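Local coordinates for protein tRNA (guanine(9)-N1)-methyltransferase (Schizosaccharomyces pombe, PDB 4JWH) that catalyses the transfer of a methyl group from S-adenosyl-L-methionine to N1 of guanosine 9 in cytoplasmic tRNA, at residues R105-C110 and K176-E181; V128-S133 and V257-S262; H140-F145 and L263-R268; A236-D241 and R268-A273. All blocks are in the same frame, centred on the assembly; numbering follows the deposited sequence.

Contact 1: R105-C110 and K176-E181; sequences RIVLDC and KSYLEE
Asp109 and Val107, on the same side of strand 105-109, receive Tyr178 from the first turn of helix 178-181. The apolar part is small: Val107 CG1, anti to its own backbone N (chi1 175°), meets Tyr178 CB at 3.9 Å, and a branched residue suits a strand whose side must be filled close to the backbone. The polar part is an edge contact. The Asp109 carboxylate stands almost perpendicular to the tyrosine ring (89°), and its OD2 lies at the ring edge, 3.2 Å from Tyr178 CE1. OD2 is hydrogen-bonded with the hydroxyl of Tyr191 and salt-bridged to Lys227, while Tyr178 OH is hydrogen-bonded with Gln231. A water donates a hydrogen bond to Asp109 OD1 at 2.6 Å and weakly accepts from Tyr178 N. An alanine in place of Asp109 is likely to leave Lys227 without this buried carboxylate and the water without its firm acceptor. Local bonds start the helix: Ser177 OG accepts from Glu180 N at 2.8 Å, and Glu180 OE2 accepts from Ser177 N in return. The capping box begins a short helix, which Tyr178 lays against a central strand of the parallel sheet in the SPOUT methyltransferase fold, with the side chain of Asp109 about 7 Å from the bound S-adenosyl-L-homocysteine.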
# COMPACT_ATOMS: atom_id res chain seq x y z
N ARG A 105 -4.60 9.45 -2.32
CA ARG A 105 -3.46 9.21 -1.43
C ARG A 105 -3.43 7.72 -1.13
O ARG A 105 -4.47 7.14 -0.84
CB ARG A 105 -3.59 9.97 -0.11
CG ARG A 105 -3.12 11.44 -0.16
CD ARG A 105 -3.83 12.25 -1.23
NE ARG A 105 -5.29 12.23 -1.11
CZ ARG A 105 -6.01 13.00 -0.29
NH1 ARG A 105 -5.39 13.84 0.55
NH2 ARG A 105 -7.33 12.92 -0.31
N ILE A 106 -2.25 7.12 -1.22
CA ILE A 106 -2.07 5.75 -0.70
C ILE A 106 -1.06 5.79 0.43
O ILE A 106 0.01 6.32 0.28
CB ILE A 106 -1.67 4.72 -1.80
CG1 ILE A 106 -2.79 4.59 -2.85
CG2 ILE A 106 -1.26 3.35 -1.14
CD1 ILE A 106 -2.58 3.51 -3.95
N VAL A 107 -1.43 5.21 1.57
CA VAL A 107 -0.59 5.25 2.77
C VAL A 107 0.03 3.88 3.06
O VAL A 107 -0.70 2.88 3.25
CB VAL A 107 -1.42 5.66 4.01
CG1 VAL A 107 -0.60 5.58 5.26
CG2 VAL A 107 -2.07 7.05 3.83
N LEU A 108 1.36 3.85 3.17
CA LEU A 108 2.01 2.71 3.79
C LEU A 108 2.09 2.96 5.31
O LEU A 108 2.79 3.89 5.77
CB LEU A 108 3.37 2.43 3.16
CG LEU A 108 3.41 2.43 1.62
CD1 LEU A 108 4.80 2.14 1.08
CD2 LEU A 108 2.34 1.49 0.99
N ASP A 109 1.33 2.15 6.06
CA ASP A 109 1.26 2.29 7.51
C ASP A 109 2.46 1.54 8.08
O ASP A 109 2.45 0.32 8.19
CB ASP A 109 -0.06 1.71 8.06
CG ASP A 109 -0.10 1.66 9.59
OD1 ASP A 109 0.69 2.36 10.28
OD2 ASP A 109 -0.98 0.96 10.11
N CYS A 110 3.49 2.30 8.45
CA CYS A 110 4.72 1.68 8.89
C CYS A 110 4.85 1.62 10.40
O CYS A 110 5.92 1.80 10.93
CB CYS A 110 5.94 2.41 8.28
SG CYS A 110 6.03 2.43 6.48
N LYS A 176 4.54 11.04 11.70
CA LYS A 176 3.12 11.07 12.08
C LYS A 176 2.45 9.77 11.67
O LYS A 176 2.77 9.18 10.62
CB LYS A 176 2.37 12.25 11.45
CG LYS A 176 2.86 13.64 11.93
CD LYS A 176 1.99 14.75 11.32
CE LYS A 176 2.30 16.11 11.91
NZ LYS A 176 3.60 16.65 11.41
N SER A 177 1.52 9.34 12.51
CA SER A 177 0.61 8.23 12.16
C SER A 177 -0.32 8.74 11.06
O SER A 177 -0.46 9.96 10.89
CB SER A 177 -0.22 7.85 13.38
OG SER A 177 -1.21 8.84 13.58
N TYR A 178 -0.95 7.82 10.31
CA TYR A 178 -1.94 8.21 9.30
C TYR A 178 -3.11 8.96 9.94
O TYR A 178 -3.66 9.88 9.32
CB TYR A 178 -2.44 7.04 8.41
CG TYR A 178 -3.04 5.82 9.13
CD1 TYR A 178 -2.33 4.64 9.26
CD2 TYR A 178 -4.34 5.84 9.61
CE1 TYR A 178 -2.87 3.51 9.92
CE2 TYR A 178 -4.91 4.70 10.27
CZ TYR A 178 -4.16 3.56 10.43
OH TYR A 178 -4.69 2.45 11.06
N LEU A 179 -3.47 8.54 11.15
CA LEU A 179 -4.57 9.14 11.91
C LEU A 179 -4.23 10.59 12.24
O LEU A 179 -5.09 11.46 12.17
CB LEU A 179 -4.88 8.34 13.19
CG LEU A 179 -6.27 8.54 13.84
CD1 LEU A 179 -7.41 8.21 12.89
CD2 LEU A 179 -6.42 7.74 15.16
N GLU A 180 -2.95 10.85 12.56
CA GLU A 180 -2.47 12.20 12.80
C GLU A 180 -2.45 12.99 11.52
O GLU A 180 -3.02 14.07 11.46
CB GLU A 180 -1.08 12.20 13.47
CG GLU A 180 -1.13 11.66 14.89
CD GLU A 180 0.24 11.49 15.55
OE1 GLU A 180 0.31 11.72 16.78
OE2 GLU A 180 1.24 11.11 14.89
N GLU A 181 -1.81 12.44 10.48
CA GLU A 181 -1.65 13.13 9.22
C GLU A 181 -2.99 13.44 8.51
O GLU A 181 -3.12 14.49 7.86
CB GLU A 181 -0.66 12.36 8.33
CG GLU A 181 -0.44 12.90 6.93
CD GLU A 181 0.42 14.16 6.89
OE1 GLU A 181 0.23 14.94 5.94
OE2 GLU A 181 1.27 14.35 7.78
O HOH W 1 0.76 4.99 10.53

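Contact 2: V128-S133 and V257-S262; sequences VTRCHS and VFEILS. With SAH (S-adenosyl-L-homocysteine), chain C.
Cys131 lies over one face of the Phe258 ring, and these two buried side chains carry most of the meeting between helices 118-137 and 254-267. Phe258 extends from its helix with CG anti to the backbone N (chi1 -178°), which carries the ring across to the other helix. Cys131 CB sits above the ring face, 4.2 Å from the centroid of Phe258 and 20° off the ring normal, a CH-pi contact. The thiol turns the other way along the ring: with SG anti to the carbonyl carbon (chi1 -68°), it comes to 3.6 Å from Phe258 CB and lies oblique to the ring, a sulfur-aromatic contact. Farther out on the ring, Phe258 CE2 approaches the carbonyl Cys131 O at 3.3 Å. A small, polarisable cysteine suits this place because it lets the backbones come close, with the CA atoms of Cys131 and Phe258 only 6.2 Å apart. The two helices pack side by side on one face of the parallel sheet of the SPOUT fold, and Phe258 also touches Ile106 of the inner strand 105-109.

At the more exposed margin stands Glu259, with Arg130 near it in one of two conformers, so that this approach is doubtful. The opposite charges are not in contact there; Glu259 OE1 is instead hydrogen-bonded by Asn255. One residue before Phe258, Val257 faces the cofactor product: its CG2 packs 3.5 Å from N9 of the S-adenosyl-L-homocysteine adenine.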
# COMPACT_ATOMS: atom_id res chain seq x y z
N VAL A 128 8.76 -1.37 -0.18
CA VAL A 128 8.47 0.08 -0.19
C VAL A 128 9.07 0.72 -1.43
O VAL A 128 8.44 1.54 -2.08
CB VAL A 128 9.01 0.82 1.07
CG1 VAL A 128 9.01 2.35 0.89
CG2 VAL A 128 8.19 0.42 2.33
N THR A 129 10.32 0.35 -1.74
CA THR A 129 11.00 0.84 -2.95
C THR A 129 10.23 0.45 -4.23
O THR A 129 10.06 1.27 -5.13
CB THR A 129 12.44 0.30 -3.01
OG1 THR A 129 13.15 0.70 -1.83
CG2 THR A 129 13.19 0.79 -4.26
N ARG A 130 9.73 -0.79 -4.29
CA ARG A 130 8.94 -1.23 -5.45
C ARG A 130 7.65 -0.42 -5.58
O ARG A 130 7.22 -0.15 -6.69
CB ARG A 130 8.67 -2.75 -5.45
CG ARG A 130 9.72 -3.57 -6.24
CD ARG A 130 9.28 -5.00 -6.59
NE ARG A 130 9.98 -6.02 -5.82
CZ ARG A 130 9.84 -7.33 -6.03
NH1 ARG A 130 9.04 -7.76 -7.00
NH2 ARG A 130 10.50 -8.21 -5.29
N CYS A 131 7.06 -0.00 -4.45
CA CYS A 131 5.83 0.83 -4.49
C CYS A 131 6.15 2.18 -5.14
O CYS A 131 5.41 2.65 -6.03
CB CYS A 131 5.22 1.09 -3.11
SG CYS A 131 4.49 -0.38 -2.24
N HIS A 132 7.23 2.81 -4.70
CA HIS A 132 7.68 4.03 -5.38
C HIS A 132 7.96 3.81 -6.87
O HIS A 132 7.55 4.61 -7.71
CB HIS A 132 8.91 4.64 -4.70
CG HIS A 132 9.50 5.78 -5.46
ND1 HIS A 132 10.69 5.67 -6.14
CD2 HIS A 132 9.03 7.03 -5.69
CE1 HIS A 132 10.96 6.83 -6.73
NE2 HIS A 132 9.97 7.67 -6.46
N SER A 133 8.65 2.73 -7.22
CA SER A 133 9.03 2.54 -8.65
C SER A 133 7.78 2.29 -9.51
O SER A 133 7.66 2.83 -10.60
CB SER A 133 10.03 1.39 -8.82
OG SER A 133 11.04 1.50 -7.81
N VAL A 257 -0.09 -5.47 -3.57
CA VAL A 257 -1.36 -4.77 -3.34
C VAL A 257 -1.25 -3.39 -3.97
O VAL A 257 -2.12 -2.97 -4.71
CB VAL A 257 -1.63 -4.65 -1.82
CG1 VAL A 257 -2.78 -3.67 -1.56
CG2 VAL A 257 -1.97 -6.04 -1.27
N PHE A 258 -0.15 -2.70 -3.70
CA PHE A 258 0.05 -1.37 -4.32
C PHE A 258 -0.05 -1.44 -5.84
O PHE A 258 -0.76 -0.63 -6.47
CB PHE A 258 1.39 -0.73 -3.94
CG PHE A 258 1.56 0.63 -4.55
CD1 PHE A 258 1.07 1.75 -3.89
CD2 PHE A 258 2.10 0.77 -5.82
CE1 PHE A 258 1.17 3.03 -4.48
CE2 PHE A 258 2.17 2.04 -6.43
CZ PHE A 258 1.70 3.16 -5.74
N GLU A 259 0.69 -2.37 -6.44
CA GLU A 259 0.71 -2.55 -7.88
C GLU A 259 -0.69 -2.83 -8.43
O GLU A 259 -1.09 -2.33 -9.51
CB GLU A 259 1.68 -3.67 -8.26
CG GLU A 259 3.17 -3.34 -8.03
CD GLU A 259 4.03 -4.60 -8.01
OE1 GLU A 259 5.22 -4.51 -7.67
OE2 GLU A 259 3.49 -5.71 -8.28
N ILE A 260 -1.45 -3.66 -7.71
CA ILE A 260 -2.82 -3.96 -8.15
C ILE A 260 -3.70 -2.70 -8.13
O ILE A 260 -4.42 -2.44 -9.09
CB ILE A 260 -3.42 -5.11 -7.32
CG1 ILE A 260 -2.81 -6.47 -7.74
CG2 ILE A 260 -4.99 -5.10 -7.35
CD1 ILE A 260 -2.99 -7.47 -6.59
N LEU A 261 -3.63 -1.92 -7.05
CA LEU A 261 -4.40 -0.66 -6.95
C LEU A 261 -4.06 0.25 -8.11
O LEU A 261 -4.95 0.79 -8.76
CB LEU A 261 -4.13 0.05 -5.63
CG LEU A 261 -4.44 -0.77 -4.36
CD1 LEU A 261 -4.02 0.07 -3.14
CD2 LEU A 261 -5.94 -1.09 -4.32
N SER A 262 -2.78 0.42 -8.37
CA SER A 262 -2.28 1.32 -9.38
C SER A 262 -2.75 0.89 -10.77
O SER A 262 -3.18 1.71 -11.60
CB SER A 262 -0.75 1.38 -9.28
OG SER A 262 -0.19 2.29 -10.20
N SAH C . -1.41 -10.16 8.90
CA SAH C . -1.11 -8.90 8.25
CB SAH C . -0.33 -9.26 6.95
CG SAH C . -0.73 -8.41 5.82
SD SAH C . 0.01 -8.39 4.24
C SAH C . -2.39 -8.07 8.23
O SAH C . -2.73 -7.29 7.39
OXT SAH C . -3.13 -8.14 9.16
C5' SAH C . 0.40 -6.70 4.06
C4' SAH C . -0.72 -5.74 3.66
O4' SAH C . -1.18 -5.96 2.36
C3' SAH C . -1.98 -5.73 4.53
O3' SAH C . -1.83 -4.97 5.69
C2' SAH C . -3.04 -5.19 3.62
O2' SAH C . -2.99 -3.80 3.68
C1' SAH C . -2.55 -5.71 2.29
N9 SAH C . -3.31 -6.89 1.82
C8 SAH C . -2.82 -8.08 1.59
N7 SAH C . -3.72 -8.90 1.10
C5 SAH C . -4.81 -8.21 0.97
C6 SAH C . -6.18 -8.46 0.51
N6 SAH C . -6.53 -9.64 0.08
N1 SAH C . -7.03 -7.46 0.54
C2 SAH C . -6.68 -6.26 0.97
N3 SAH C . -5.49 -5.97 1.42
C4 SAH C . -4.52 -6.88 1.44

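Contact 3: H140-F145 and L263-R268; sequences HPVELF and LWLEYR
His140 and Leu265 bring their CA atoms to 6.5 Å where the loop leading into strand 143-147 passes the last turn of helix 254-267, and Arg268, the first residue after the helix, leaves helical geometry with positive phi (55°). The imidazole of His140 lies beside the helix backbone: its CD2 is 3.5 Å from Leu265 O, and Glu266 N lies near the ring plane at its edge. Histidine suits the place because both its nitrogens find partners. ND1 is hydrogen-bonded with the carbonyl of Val100, while NE2 meets a water at 2.8 Å, also near the ring plane. That water donates to Glu266 O at 2.6 Å, thereby bridging the ring to a carbonyl near the C-terminal end of the helix. With partners at both nitrogens, the imidazole is probably restrained from turning.

The apolar half belongs to Leu265. Its CB packs 4.1 Å from His140 CD2, and its CD1 reaches Val142 CG1 at 3.7 Å, the two side chains crossing at about a right angle. Val142 directs CG1 beside its backbone N (chi1 -61°), toward the leucine. The longer leucine spans from helix to loop, where the compact valine receives it.

Leu265 also touches Ile104, in the loop before strand 105-109, and Val142 touches Ile106 on that strand, while Glu266 forms a salt bridge with Arg93. Helix 254-267 is thus joined to the chain entering strand 143-147, beside an inner strand of the parallel sheet of the SPOUT methyltransferase fold.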
# COMPACT_ATOMS: atom_id res chain seq x y z
N HIS A 140 -1.46 6.69 -13.84
CA HIS A 140 -2.00 7.65 -12.88
C HIS A 140 -1.28 7.61 -11.54
O HIS A 140 -1.74 6.97 -10.61
CB HIS A 140 -3.51 7.40 -12.67
CG HIS A 140 -4.29 7.35 -13.94
ND1 HIS A 140 -4.51 8.47 -14.72
CD2 HIS A 140 -4.86 6.32 -14.59
CE1 HIS A 140 -5.20 8.12 -15.79
NE2 HIS A 140 -5.43 6.83 -15.73
N PRO A 141 -0.13 8.30 -11.42
CA PRO A 141 0.56 8.25 -10.15
C PRO A 141 -0.30 8.87 -9.06
O PRO A 141 -1.04 9.80 -9.32
CB PRO A 141 1.81 9.12 -10.35
CG PRO A 141 1.79 9.56 -11.75
CD PRO A 141 0.64 8.99 -12.47
N VAL A 142 -0.16 8.34 -7.85
CA VAL A 142 -0.84 8.88 -6.70
C VAL A 142 0.16 9.58 -5.82
O VAL A 142 1.37 9.56 -6.11
CB VAL A 142 -1.53 7.74 -5.89
CG1 VAL A 142 -2.55 7.07 -6.76
CG2 VAL A 142 -0.51 6.73 -5.38
N GLU A 143 -0.32 10.16 -4.71
CA GLU A 143 0.59 10.59 -3.65
C GLU A 143 0.78 9.44 -2.66
O GLU A 143 -0.18 8.99 -1.99
CB GLU A 143 0.11 11.88 -2.94
CG GLU A 143 0.34 13.19 -3.76
CD GLU A 143 1.81 13.64 -3.97
OE1 GLU A 143 2.76 13.18 -3.30
OE2 GLU A 143 2.01 14.52 -4.82
N LEU A 144 2.02 8.96 -2.60
CA LEU A 144 2.45 7.92 -1.69
C LEU A 144 2.92 8.46 -0.35
O LEU A 144 3.79 9.32 -0.29
CB LEU A 144 3.56 7.07 -2.35
CG LEU A 144 4.05 5.79 -1.65
CD1 LEU A 144 2.86 4.88 -1.38
CD2 LEU A 144 5.16 5.04 -2.49
N PHE A 145 2.34 7.97 0.74
CA PHE A 145 2.74 8.36 2.08
C PHE A 145 3.30 7.15 2.76
O PHE A 145 2.84 6.00 2.50
CB PHE A 145 1.56 8.91 2.92
CG PHE A 145 1.18 10.34 2.58
CD1 PHE A 145 1.38 11.39 3.50
CD2 PHE A 145 0.62 10.64 1.35
CE1 PHE A 145 1.02 12.70 3.20
CE2 PHE A 145 0.26 11.94 1.02
CZ PHE A 145 0.48 12.99 1.96
N LEU A 263 -2.73 -0.42 -11.01
CA LEU A 263 -3.21 -0.95 -12.28
C LEU A 263 -4.72 -0.82 -12.45
O LEU A 263 -5.24 -0.66 -13.57
CB LEU A 263 -2.72 -2.37 -12.51
CG LEU A 263 -1.21 -2.43 -12.86
CD1 LEU A 263 -0.69 -3.88 -12.96
CD2 LEU A 263 -0.89 -1.69 -14.12
N TRP A 264 -5.45 -0.88 -11.34
CA TRP A 264 -6.87 -0.66 -11.42
C TRP A 264 -7.14 0.78 -11.89
O TRP A 264 -8.02 0.99 -12.71
CB TRP A 264 -7.60 -0.93 -10.10
CG TRP A 264 -9.10 -0.89 -10.33
CD1 TRP A 264 -9.89 -1.92 -10.73
CD2 TRP A 264 -9.96 0.26 -10.20
NE1 TRP A 264 -11.20 -1.49 -10.88
CE2 TRP A 264 -11.27 -0.16 -10.55
CE3 TRP A 264 -9.75 1.60 -9.84
CZ2 TRP A 264 -12.37 0.72 -10.54
CZ3 TRP A 264 -10.83 2.47 -9.83
CH2 TRP A 264 -12.13 2.03 -10.17
N LEU A 265 -6.40 1.75 -11.36
CA LEU A 265 -6.55 3.12 -11.86
C LEU A 265 -6.43 3.18 -13.39
O LEU A 265 -7.25 3.81 -14.06
CB LEU A 265 -5.55 4.06 -11.19
CG LEU A 265 -5.76 4.17 -9.69
CD1 LEU A 265 -4.67 4.99 -9.04
CD2 LEU A 265 -7.17 4.72 -9.35
N GLU A 266 -5.42 2.49 -13.93
CA GLU A 266 -5.23 2.44 -15.37
C GLU A 266 -6.34 1.70 -16.11
O GLU A 266 -6.93 2.24 -17.06
CB GLU A 266 -3.88 1.79 -15.68
CG GLU A 266 -3.70 1.58 -17.18
CD GLU A 266 -2.26 1.37 -17.62
OE1 GLU A 266 -1.32 1.61 -16.83
OE2 GLU A 266 -2.09 0.98 -18.79
N TYR A 267 -6.62 0.47 -15.71
CA TYR A 267 -7.51 -0.39 -16.50
C TYR A 267 -8.96 -0.27 -16.07
O TYR A 267 -9.86 -0.47 -16.89
CB TYR A 267 -7.07 -1.87 -16.41
CG TYR A 267 -5.65 -2.17 -16.84
CD1 TYR A 267 -5.11 -1.61 -18.00
CD2 TYR A 267 -4.85 -3.04 -16.10
CE1 TYR A 267 -3.77 -1.91 -18.42
CE2 TYR A 267 -3.53 -3.35 -16.50
CZ TYR A 267 -3.00 -2.77 -17.65
OH TYR A 267 -1.70 -3.09 -18.04
N ARG A 268 -9.19 0.06 -14.80
CA ARG A 268 -10.52 -0.01 -14.16
C ARG A 268 -11.23 -1.37 -14.27
O ARG A 268 -12.47 -1.47 -14.35
CB ARG A 268 -11.40 1.18 -14.59
CG ARG A 268 -10.84 2.52 -14.07
CD ARG A 268 -11.68 3.69 -14.52
NE ARG A 268 -12.91 3.80 -13.75
CZ ARG A 268 -13.04 4.52 -12.63
NH1 ARG A 268 -12.00 5.21 -12.15
NH2 ARG A 268 -14.21 4.55 -11.98
O HOH W 2 -6.82 4.84 -17.17

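Contact 4: A236-D241 and R268-A273; sequences AKLPID and RDWEKA. With SAH (S-adenosyl-L-homocysteine), chain C.
Pro239 sets a ring carbon almost squarely over the face of Trp270: its CG sits 3.5 Å from the centroid of the five-membered ring and only 8° off the normal. This CH-pi contact joins the loop after strand 234-236, part of the cofactor pocket of the SPOUT fold, to the start of helix 270-277. Proline suits the place twice over. Its compact, closed ring presents a CH group to the indole with little freedom to move, and it forms the centre of an inverse gamma turn, in which Ile240 N gives a weak bond to Leu238 O.

Trp270 has CG anti to its carbonyl carbon (chi1 -63°), which turns the indole toward the loop. Its six-membered ring extends to Leu238, whose CD2 lies 3.9 Å from Trp270 CZ3, while NE1 donates to the carbonyl of Thr201 and the ring stacks with Trp264. Replacing Trp270 with an alanine would probably open a gap under Pro239 and Leu238 and leave the Thr201 carbonyl without this donor. The helix itself is started by Asp269 at the N-cap, whose OD2 accepts from Lys272 N at 3.2 Å, from above the carboxylate plane.

On the pocket side, Ile240 CD1 lies 3.9 Å from the adenine N6 of the bound S-adenosyl-L-homocysteine. Leu238, a residue of the S-adenosyl-L-methionine site, binds the base through its backbone: Leu238 N donates to adenine N1 at 3.0 Å, with an N-H...N angle of 173°.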
# COMPACT_ATOMS: atom_id res chain seq x y z
N ALA A 236 -11.60 -2.97 3.94
CA ALA A 236 -12.07 -3.59 2.70
C ALA A 236 -10.98 -4.53 2.21
O ALA A 236 -9.77 -4.19 2.26
CB ALA A 236 -12.34 -2.53 1.64
N LYS A 237 -11.39 -5.71 1.74
CA LYS A 237 -10.47 -6.61 1.07
C LYS A 237 -10.58 -6.49 -0.44
O LYS A 237 -11.62 -6.10 -0.97
CB LYS A 237 -10.74 -8.05 1.48
CG LYS A 237 -12.06 -8.59 0.97
CD LYS A 237 -12.33 -9.92 1.58
CE LYS A 237 -13.83 -10.26 1.56
NZ LYS A 237 -13.85 -11.73 1.31
N LEU A 238 -9.50 -6.84 -1.13
CA LEU A 238 -9.46 -6.85 -2.58
C LEU A 238 -10.47 -7.88 -3.11
O LEU A 238 -10.68 -8.93 -2.48
CB LEU A 238 -8.06 -7.19 -3.08
CG LEU A 238 -6.99 -6.10 -2.91
CD1 LEU A 238 -5.64 -6.60 -3.36
CD2 LEU A 238 -7.38 -4.86 -3.71
N PRO A 239 -11.10 -7.58 -4.27
CA PRO A 239 -12.11 -8.52 -4.82
C PRO A 239 -11.44 -9.72 -5.51
O PRO A 239 -11.68 -10.01 -6.68
CB PRO A 239 -12.89 -7.65 -5.80
CG PRO A 239 -11.91 -6.59 -6.26
CD PRO A 239 -10.94 -6.38 -5.11
N ILE A 240 -10.59 -10.40 -4.76
CA ILE A 240 -9.73 -11.44 -5.30
C ILE A 240 -10.56 -12.66 -5.69
O ILE A 240 -10.51 -13.10 -6.84
CB ILE A 240 -8.61 -11.80 -4.31
CG1 ILE A 240 -7.48 -10.79 -4.40
CG2 ILE A 240 -8.06 -13.17 -4.58
CD1 ILE A 240 -6.29 -11.12 -3.55
N ASP A 241 -11.33 -13.18 -4.74
CA ASP A 241 -12.30 -14.22 -5.05
C ASP A 241 -13.21 -13.65 -6.14
O ASP A 241 -13.50 -12.45 -6.12
CB ASP A 241 -13.10 -14.60 -3.80
N ARG A 268 -9.19 0.06 -14.80
CA ARG A 268 -10.52 -0.01 -14.16
C ARG A 268 -11.23 -1.37 -14.27
O ARG A 268 -12.47 -1.47 -14.35
CB ARG A 268 -11.40 1.18 -14.59
CG ARG A 268 -10.84 2.52 -14.07
CD ARG A 268 -11.68 3.69 -14.52
NE ARG A 268 -12.91 3.80 -13.75
CZ ARG A 268 -13.04 4.52 -12.63
NH1 ARG A 268 -12.00 5.21 -12.15
NH2 ARG A 268 -14.21 4.55 -11.98
N ASP A 269 -10.40 -2.42 -14.19
CA ASP A 269 -10.76 -3.81 -14.44
C ASP A 269 -9.92 -4.60 -13.43
O ASP A 269 -8.67 -4.59 -13.51
CB ASP A 269 -10.38 -4.09 -15.91
CG ASP A 269 -10.57 -5.56 -16.33
OD1 ASP A 269 -10.56 -5.80 -17.57
OD2 ASP A 269 -10.73 -6.45 -15.49
N TRP A 270 -10.55 -5.24 -12.45
CA TRP A 270 -9.74 -5.94 -11.45
C TRP A 270 -9.08 -7.16 -12.06
O TRP A 270 -7.97 -7.49 -11.68
CB TRP A 270 -10.51 -6.34 -10.18
CG TRP A 270 -11.03 -5.18 -9.42
CD1 TRP A 270 -12.30 -4.69 -9.44
CD2 TRP A 270 -10.30 -4.39 -8.48
NE1 TRP A 270 -12.40 -3.61 -8.60
CE2 TRP A 270 -11.19 -3.41 -7.99
CE3 TRP A 270 -8.96 -4.39 -8.03
CZ2 TRP A 270 -10.79 -2.43 -7.07
CZ3 TRP A 270 -8.57 -3.41 -7.11
CH2 TRP A 270 -9.49 -2.44 -6.65
N GLU A 271 -9.76 -7.81 -13.01
CA GLU A 271 -9.24 -9.06 -13.57
C GLU A 271 -7.90 -8.83 -14.28
O GLU A 271 -6.98 -9.62 -14.12
CB GLU A 271 -10.28 -9.77 -14.44
CG GLU A 271 -11.55 -10.05 -13.60
CD GLU A 271 -12.67 -10.81 -14.31
OE1 GLU A 271 -13.19 -10.32 -15.34
OE2 GLU A 271 -13.02 -11.91 -13.82
N LYS A 272 -7.80 -7.73 -15.01
CA LYS A 272 -6.57 -7.41 -15.71
C LYS A 272 -5.43 -7.14 -14.74
O LYS A 272 -4.31 -7.55 -14.98
CB LYS A 272 -6.74 -6.23 -16.65
CG LYS A 272 -5.69 -6.25 -17.74
CD LYS A 272 -6.00 -5.28 -18.84
CE LYS A 272 -4.83 -5.22 -19.81
NZ LYS A 272 -5.10 -4.25 -20.91
N ALA A 273 -5.73 -6.41 -13.67
CA ALA A 273 -4.74 -6.03 -12.67
C ALA A 273 -4.20 -7.30 -11.99
O ALA A 273 -2.98 -7.49 -11.87
CB ALA A 273 -5.37 -5.09 -11.66
N SAH C . -1.41 -10.16 8.90
CA SAH C . -1.11 -8.90 8.25
CB SAH C . -0.33 -9.26 6.95
CG SAH C . -0.73 -8.41 5.82
SD SAH C . 0.01 -8.39 4.24
C SAH C . -2.39 -8.07 8.23
O SAH C . -2.73 -7.29 7.39
OXT SAH C . -3.13 -8.14 9.16
C5' SAH C . 0.40 -6.70 4.06
C4' SAH C . -0.72 -5.74 3.66
O4' SAH C . -1.18 -5.96 2.36
C3' SAH C . -1.98 -5.73 4.53
O3' SAH C . -1.83 -4.97 5.69
C2' SAH C . -3.04 -5.19 3.62
O2' SAH C . -2.99 -3.80 3.68
C1' SAH C . -2.55 -5.71 2.29
N9 SAH C . -3.31 -6.89 1.82
C8 SAH C . -2.82 -8.08 1.59
N7 SAH C . -3.72 -8.90 1.10
C5 SAH C . -4.81 -8.21 0.97
C6 SAH C . -6.18 -8.46 0.51
N6 SAH C . -6.53 -9.64 0.08
N1 SAH C . -7.03 -7.46 0.54
C2 SAH C . -6.68 -6.26 0.97
N3 SAH C . -5.49 -5.97 1.42
C4 SAH C . -4.52 -6.88 1.44

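The touching residues of contact 1 are all buried, whereas contacts 2, 3 and 4 each run from the interior to a more exposed margin. Helix 254-267 serves contacts 2 and 3, and contact 4 takes up the chain at Arg268, just after that helix. Strands 105-109 and 143-147, neighbours in the sheet, tie contact 1 to contact 3, while Leu108 packs on Val128 of contact 2. The chemistry follows position: buried charge and water in contact 1, sulfur and aromatic carbon between the helices of contact 2, a water-bridged histidine in contact 3, proline on indole in contact 4. Contacts 2 and 4 border the cofactor pocket, contact 2 by apolar packing and contact 4 by a backbone bond.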